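Local coordinates for prolyl oligopeptidase (Novosphingobium capsulatum, PDB 1YR2), which probably hydrolyses peptide bonds on the carboxyl side of proline, and to a lesser extent alanine, in oligopeptides as a serine peptidase of family S9A, at residues W77-L89 with Q674-I687. Residues are numbered along the deposited sequence; the frame is centred on the assembly and turned at random.
Sequences WVQAQSAYTAAYL and QTAAIGPKPHLIRI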
# COMPACT_ATOMS: atom_id res chain seq x y z
N TRP A 77 10.51 -21.18 -27.81
CA TRP A 77 9.72 -19.99 -28.15
C TRP A 77 10.12 -18.85 -27.23
O TRP A 77 10.35 -17.73 -27.69
CB TRP A 77 8.24 -20.31 -27.97
CG TRP A 77 7.30 -19.23 -28.41
CD1 TRP A 77 6.80 -19.04 -29.64
CD2 TRP A 77 6.77 -18.20 -27.59
NE1 TRP A 77 5.98 -17.94 -29.64
CE2 TRP A 77 5.95 -17.41 -28.39
CE3 TRP A 77 6.92 -17.85 -26.24
CZ2 TRP A 77 5.27 -16.30 -27.89
CZ3 TRP A 77 6.26 -16.74 -25.76
CH2 TRP A 77 5.45 -15.99 -26.57
N VAL A 78 10.22 -19.14 -25.93
CA VAL A 78 10.62 -18.15 -24.94
C VAL A 78 12.01 -17.58 -25.28
O VAL A 78 12.21 -16.37 -25.26
CB VAL A 78 10.58 -18.72 -23.50
CG1 VAL A 78 11.41 -17.85 -22.53
CG2 VAL A 78 9.15 -18.83 -23.03
N GLN A 79 12.96 -18.44 -25.62
CA GLN A 79 14.32 -17.96 -25.91
C GLN A 79 14.32 -16.99 -27.12
O GLN A 79 14.94 -15.93 -27.05
CB GLN A 79 15.26 -19.17 -26.16
CG GLN A 79 16.67 -18.82 -26.65
CD GLN A 79 17.66 -20.01 -26.45
OE1 GLN A 79 17.80 -20.54 -25.33
NE2 GLN A 79 18.34 -20.42 -27.53
N ALA A 80 13.62 -17.37 -28.19
CA ALA A 80 13.47 -16.57 -29.41
C ALA A 80 12.73 -15.24 -29.18
O ALA A 80 13.19 -14.19 -29.62
CB ALA A 80 12.77 -17.41 -30.55
N GLN A 81 11.63 -15.25 -28.44
CA GLN A 81 10.87 -14.02 -28.23
C GLN A 81 11.68 -13.06 -27.33
O GLN A 81 11.73 -11.87 -27.57
CB GLN A 81 9.52 -14.30 -27.54
CG GLN A 81 8.50 -15.02 -28.43
CD GLN A 81 7.99 -14.20 -29.61
OE1 GLN A 81 8.18 -12.98 -29.65
NE2 GLN A 81 7.34 -14.86 -30.58
N SER A 82 12.31 -13.63 -26.32
CA SER A 82 13.06 -12.84 -25.36
C SER A 82 14.22 -12.14 -26.05
O SER A 82 14.46 -10.98 -25.81
CB SER A 82 13.58 -13.72 -24.23
OG SER A 82 14.09 -12.85 -23.21
N ALA A 83 14.94 -12.86 -26.89
CA ALA A 83 16.08 -12.28 -27.59
C ALA A 83 15.61 -11.24 -28.61
O ALA A 83 16.24 -10.17 -28.75
CB ALA A 83 16.91 -13.37 -28.26
N TYR A 84 14.50 -11.54 -29.29
CA TYR A 84 13.90 -10.64 -30.27
C TYR A 84 13.49 -9.32 -29.60
O TYR A 84 13.71 -8.24 -30.14
CB TYR A 84 12.66 -11.30 -30.88
CG TYR A 84 12.00 -10.50 -31.95
CD1 TYR A 84 11.02 -9.58 -31.63
CD2 TYR A 84 12.35 -10.64 -33.29
CE1 TYR A 84 10.38 -8.82 -32.61
CE2 TYR A 84 11.72 -9.89 -34.28
CZ TYR A 84 10.74 -8.99 -33.94
OH TYR A 84 10.13 -8.23 -34.88
N THR A 85 12.89 -9.40 -28.44
CA THR A 85 12.46 -8.19 -27.76
C THR A 85 13.67 -7.40 -27.22
O THR A 85 13.71 -6.15 -27.28
CB THR A 85 11.54 -8.56 -26.65
OG1 THR A 85 10.31 -9.05 -27.21
CG2 THR A 85 11.15 -7.34 -25.85
N ALA A 86 14.66 -8.11 -26.70
CA ALA A 86 15.81 -7.44 -26.10
C ALA A 86 16.59 -6.64 -27.15
O ALA A 86 17.02 -5.52 -26.89
CB ALA A 86 16.70 -8.43 -25.41
N ALA A 87 16.72 -7.21 -28.35
CA ALA A 87 17.33 -6.57 -29.52
C ALA A 87 16.62 -5.30 -29.94
O ALA A 87 17.27 -4.34 -30.36
CB ALA A 87 17.41 -7.55 -30.71
N TYR A 88 15.28 -5.29 -29.87
CA TYR A 88 14.52 -4.09 -30.18
C TYR A 88 14.70 -3.01 -29.08
O TYR A 88 14.92 -1.86 -29.38
CB TYR A 88 13.04 -4.42 -30.35
CG TYR A 88 12.20 -3.21 -30.69
CD1 TYR A 88 12.05 -2.81 -32.02
CD2 TYR A 88 11.59 -2.47 -29.70
CE1 TYR A 88 11.30 -1.68 -32.33
CE2 TYR A 88 10.87 -1.34 -30.01
CZ TYR A 88 10.72 -0.95 -31.30
OH TYR A 88 10.00 0.19 -31.59
N LEU A 89 14.56 -3.42 -27.82
CA LEU A 89 14.54 -2.47 -26.72
C LEU A 89 15.87 -1.75 -26.53
O LEU A 89 15.88 -0.58 -26.12
CB LEU A 89 14.09 -3.13 -25.41
CG LEU A 89 12.66 -3.63 -25.36
CD1 LEU A 89 12.38 -4.42 -24.05
CD2 LEU A 89 11.61 -2.50 -25.58
N GLN A 674 0.93 -11.25 -32.61
CA GLN A 674 1.98 -11.29 -33.64
C GLN A 674 1.46 -12.00 -34.91
O GLN A 674 1.85 -11.66 -36.01
CB GLN A 674 3.25 -11.99 -33.17
CG GLN A 674 4.09 -11.16 -32.21
CD GLN A 674 5.30 -11.84 -31.67
OE1 GLN A 674 5.58 -13.04 -31.98
NE2 GLN A 674 6.04 -11.11 -30.80
N THR A 675 0.54 -12.94 -34.73
CA THR A 675 -0.10 -13.62 -35.85
C THR A 675 -1.20 -12.81 -36.55
O THR A 675 -1.45 -13.02 -37.73
CB THR A 675 -0.71 -14.89 -35.33
OG1 THR A 675 0.34 -15.69 -34.78
CG2 THR A 675 -1.37 -15.74 -36.49
N ALA A 676 -1.88 -11.93 -35.82
CA ALA A 676 -2.97 -11.15 -36.37
C ALA A 676 -2.49 -10.04 -37.29
O ALA A 676 -1.37 -9.60 -37.19
CB ALA A 676 -3.84 -10.54 -35.26
N ALA A 677 -3.39 -9.60 -38.18
CA ALA A 677 -3.16 -8.45 -39.06
C ALA A 677 -3.60 -7.13 -38.39
O ALA A 677 -4.72 -6.65 -38.60
CB ALA A 677 -3.91 -8.69 -40.37
N ILE A 678 -2.73 -6.57 -37.55
CA ILE A 678 -3.10 -5.46 -36.66
C ILE A 678 -2.09 -4.32 -36.77
O ILE A 678 -1.81 -3.58 -35.81
CB ILE A 678 -3.27 -5.94 -35.20
CG1 ILE A 678 -2.05 -6.73 -34.70
CG2 ILE A 678 -4.58 -6.76 -35.09
CD1 ILE A 678 -2.11 -7.04 -33.24
N GLY A 679 -1.54 -4.19 -37.96
CA GLY A 679 -0.73 -3.05 -38.27
C GLY A 679 0.73 -3.21 -37.90
O GLY A 679 1.18 -4.26 -37.43
N PRO A 680 1.48 -2.16 -38.18
CA PRO A 680 2.95 -2.22 -38.18
C PRO A 680 3.65 -1.95 -36.85
O PRO A 680 4.87 -2.13 -36.80
CB PRO A 680 3.31 -1.14 -39.20
CG PRO A 680 2.22 -0.07 -38.96
CD PRO A 680 0.98 -0.86 -38.68
N LYS A 681 2.94 -1.54 -35.79
CA LYS A 681 3.57 -1.22 -34.52
C LYS A 681 4.06 -2.51 -33.84
O LYS A 681 3.48 -3.57 -34.04
CB LYS A 681 2.62 -0.38 -33.62
CG LYS A 681 2.44 1.08 -34.17
CD LYS A 681 1.52 1.92 -33.30
CE LYS A 681 1.37 3.39 -33.75
NZ LYS A 681 0.67 4.08 -32.58
N PRO A 682 5.14 -2.44 -33.09
CA PRO A 682 5.71 -3.64 -32.43
C PRO A 682 4.74 -4.24 -31.40
O PRO A 682 4.21 -3.48 -30.58
CB PRO A 682 6.90 -3.11 -31.67
CG PRO A 682 7.13 -1.73 -32.13
CD PRO A 682 5.88 -1.21 -32.74
N HIS A 683 4.54 -5.56 -31.43
CA HIS A 683 3.73 -6.28 -30.47
C HIS A 683 4.64 -7.36 -29.89
O HIS A 683 4.89 -8.41 -30.51
CB HIS A 683 2.53 -6.85 -31.22
CG HIS A 683 1.69 -5.78 -31.86
ND1 HIS A 683 1.15 -5.88 -33.12
CD2 HIS A 683 1.38 -4.53 -31.41
CE1 HIS A 683 0.49 -4.76 -33.39
NE2 HIS A 683 0.61 -3.93 -32.38
N LEU A 684 5.21 -7.04 -28.72
CA LEU A 684 6.38 -7.71 -28.22
C LEU A 684 6.15 -8.25 -26.84
O LEU A 684 5.28 -7.76 -26.15
CB LEU A 684 7.57 -6.73 -28.07
CG LEU A 684 8.01 -6.00 -29.34
CD1 LEU A 684 9.18 -5.03 -29.02
CD2 LEU A 684 8.39 -6.96 -30.41
N ILE A 685 6.94 -9.25 -26.45
CA ILE A 685 6.87 -9.75 -25.09
C ILE A 685 8.26 -9.70 -24.47
O ILE A 685 9.19 -10.26 -25.02
CB ILE A 685 6.20 -11.17 -24.99
CG1 ILE A 685 6.06 -11.58 -23.52
CG2 ILE A 685 7.04 -12.22 -25.76
CD1 ILE A 685 5.36 -12.89 -23.30
N ARG A 686 8.38 -9.05 -23.32
CA ARG A 686 9.63 -9.02 -22.56
C ARG A 686 9.52 -10.05 -21.47
O ARG A 686 8.67 -9.95 -20.59
CB ARG A 686 9.86 -7.63 -21.97
CG ARG A 686 11.15 -7.46 -21.18
CD ARG A 686 11.13 -6.18 -20.38
NE ARG A 686 12.44 -5.89 -19.81
CZ ARG A 686 12.94 -6.47 -18.71
NH1 ARG A 686 12.24 -7.35 -18.02
NH2 ARG A 686 14.15 -6.14 -18.27
N ILE A 687 10.36 -11.06 -21.54
CA ILE A 687 10.28 -12.19 -20.64
C ILE A 687 11.52 -12.20 -19.74
O ILE A 687 12.65 -12.37 -20.23
CB ILE A 687 10.15 -13.49 -21.41
CG1 ILE A 687 9.00 -13.45 -22.42
CG2 ILE A 687 9.88 -14.60 -20.41
CD1 ILE A 687 8.98 -14.61 -23.41
O HOH W 1 8.54 -10.36 -28.66
O HOH W 2 12.95 -10.23 -23.22
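Helix 77-89 lies across strand 683-687 at 105°, the two axes approaching to 7.1 Å, with CA atoms 5.5 Å apart at S82 and I687 and 9.1 Å at Y88 and P682. The outward N-H and C=O groups of an edge strand need partners, which a covering helix can supply directly or through water. T85 does so directly: its hydroxyl donates to I685 O (OG1 to O, 2.7 Å) from above the carbonyl plane. Water 1 gives its protons to T85 OG1 and Q81 OE1 and accepts I685 N-H; water 2 similarly joins I687 N to S82 O. Strand 683-687 is one of the two outermost in the mixed sheet of the alpha/beta-hydrolase domain, so a helix preceding the propeller blades here covers the catalytic domain's edge. Farther along, Q81 and Q674 reach toward each other from opposite directions, and their amides, planes 38° apart, exchange two hydrogen bonds: Q81 NE2 to Q674 OE1 2.9 Å, Q674 NE2 to Q81 OE1 3.1 Å. The second N-H of Q674 NE2 runs in plane to H683 O; with Q674 replaced by alanine, H683 O and Q81 NE2 would probably lose these partners, Q81 OE1 keeping its water. L684 forks between two tyrosines, CD2 at the edge of Y84 (3.5 Å from CE1) and CD1 against Y88 CD2. With CG1 beside the backbone N (chi1 -53°), I687 sends CD1 between V78 and W77, whose NE1 hydrogen-bonds to S43 OG.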